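Local structure of KDGF (Halomonas sp., 5FQ0) at residues Q15-E18 and P19-R23. The protein is a metal-binding cupin, here holding nickel, that probably helps convert unsaturated uronates released from pectin or alginate toward KDG, as KdgF proteins do. Numbering follows the deposited sequence.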
loop_
_atom_site.group_PDB
_atom_site.type_symbol
_atom_site.label_atom_id
_atom_site.label_comp_id
_atom_site.label_asym_id
_atom_site.label_seq_id
_atom_site.Cartn_x
_atom_site.Cartn_y
_atom_site.Cartn_z
ATOM N N GLN B 15 3.685 17.164 -3.687
ATOM C CA GLN B 15 4.841 17.830 -3.093
ATOM C C GLN B 15 6.057 17.424 -3.910
ATOM O O GLN B 15 6.225 16.244 -4.197
ATOM C CB GLN B 15 5.056 17.372 -1.629
ATOM C CG GLN B 15 3.889 17.630 -0.676
ATOM C CD GLN B 15 3.513 19.106 -0.613
ATOM O OE1 GLN B 15 4.384 19.978 -0.549
ATOM N NE2 GLN B 15 2.212 19.397 -0.690
ATOM N N ASP B 16 6.912 18.375 -4.264
ATOM C CA ASP B 16 8.133 18.054 -5.009
ATOM C C ASP B 16 9.127 17.282 -4.154
ATOM O O ASP B 16 9.347 17.620 -3.014
ATOM C CB ASP B 16 8.782 19.322 -5.513
ATOM C CG ASP B 16 7.967 19.972 -6.584
ATOM O OD1 ASP B 16 7.441 19.241 -7.436
ATOM O OD2 ASP B 16 7.814 21.196 -6.564
ATOM N N VAL B 17 9.685 16.213 -4.695
ATOM C CA VAL B 17 10.693 15.460 -3.991
ATOM C C VAL B 17 12.013 15.874 -4.610
ATOM O O VAL B 17 12.853 16.457 -3.920
ATOM C CB VAL B 17 10.478 13.944 -4.130
ATOM C CG1 VAL B 17 11.620 13.175 -3.462
ATOM C CG2 VAL B 17 9.113 13.546 -3.568
ATOM N N GLU B 18 12.183 15.569 -5.904
ATOM C CA GLU B 18 13.317 16.038 -6.716
ATOM C C GLU B 18 12.840 16.177 -8.170
ATOM O O GLU B 18 11.672 15.907 -8.447
ATOM C CB GLU B 18 14.504 15.088 -6.612
ATOM C CG GLU B 18 14.115 13.638 -6.483
ATOM C CD GLU B 18 15.271 12.700 -6.724
ATOM O OE1 GLU B 18 15.954 12.860 -7.752
ATOM O OE2 GLU B 18 15.498 11.794 -5.905
ATOM N N PRO B 19 13.711 16.640 -9.102
ATOM C CA PRO B 19 13.214 16.715 -10.483
ATOM C C PRO B 19 12.707 15.362 -11.016
ATOM O O PRO B 19 13.340 14.311 -10.809
ATOM C CB PRO B 19 14.431 17.231 -11.244
ATOM C CG PRO B 19 15.028 18.194 -10.253
ATOM C CD PRO B 19 14.922 17.471 -8.931
ATOM N N GLY B 20 11.511 15.405 -11.602
ATOM C CA GLY B 20 10.805 14.205 -12.107
ATOM C C GLY B 20 10.042 13.402 -11.069
ATOM O O GLY B 20 9.418 12.390 -11.409
ATOM N N ILE B 21 10.106 13.821 -9.799
ATOM C CA ILE B 21 9.474 13.059 -8.704
ATOM C C ILE B 21 8.657 13.941 -7.743
ATOM O O ILE B 21 9.184 14.877 -7.157
ATOM C CB ILE B 21 10.514 12.221 -7.908
ATOM C CG1 ILE B 21 11.308 11.297 -8.837
ATOM C CG2 ILE B 21 9.850 11.386 -6.816
ATOM C CD1 ILE B 21 12.401 10.532 -8.103
ATOM N N GLN B 22 7.385 13.596 -7.571
ATOM C CA GLN B 22 6.493 14.233 -6.590
ATOM C C GLN B 22 5.843 13.187 -5.685
ATOM O O GLN B 22 5.783 11.987 -6.037
ATOM C CB GLN B 22 5.393 14.996 -7.311
ATOM C CG GLN B 22 5.921 16.130 -8.180
ATOM C CD GLN B 22 4.800 17.030 -8.638
ATOM O OE1 GLN B 22 3.801 16.568 -9.175
ATOM N NE2 GLN B 22 4.934 18.303 -8.370
ATOM N N ARG B 23 5.318 13.626 -4.539
ATOM C CA ARG B 23 4.654 12.688 -3.647
ATOM C C ARG B 23 3.561 13.298 -2.826
ATOM O O ARG B 23 3.463 14.507 -2.717
ATOM C CB ARG B 23 5.652 12.010 -2.702
ATOM C CG ARG B 23 6.139 12.857 -1.549
ATOM C CD ARG B 23 7.070 11.992 -0.705
ATOM N NE ARG B 23 7.805 12.850 0.202
ATOM C CZ ARG B 23 9.114 12.830 0.387
ATOM N NH1 ARG B 23 9.882 11.938 -0.218
ATOM N NH2 ARG B 23 9.643 13.695 1.223
#
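V17 lies against the long side chain of R23, the two crossing at about a right angle. Followed outward, R23 CB, CG and CD each pass V17 CG2, CG coming nearest at 3.7 Å. The chain runs extended to NE, and the guanidinium then offers one face to the same methyl, while NH1 also meets V17 CG1 at 3.9 Å and makes a weak hydrogen bond to a citrate anion, probably from the crystallisation liquor. A beta-branched valine suits this place: chi1 of 176° sets CG2 anti to the carbonyl carbon, against the arginine, and CB lies 3.8 Å from I21 CG2. I21 and E18 run side by side, I21 CD1 meeting E18 CG and CD. On the other face, D16 and Q22 form a non-hydrogen-bonded pair whose short carboxylate and longer amide can join: Q22 NE2 gives D16 OD1 a nearly straight hydrogen bond (2.8 Å, 169°), from the syn side but tilted well out of the carboxylate plane. I21 O accepts V17 N at 2.8 Å and, weakly, E18 N. P19 and G20 occupy the corners of a type II turn, proline fitting the first and glycine the positive phi (82°) of the second. This is a beta hairpin with a classic bulge, strand 15-18 being outermost in its cupin sheet within this chain.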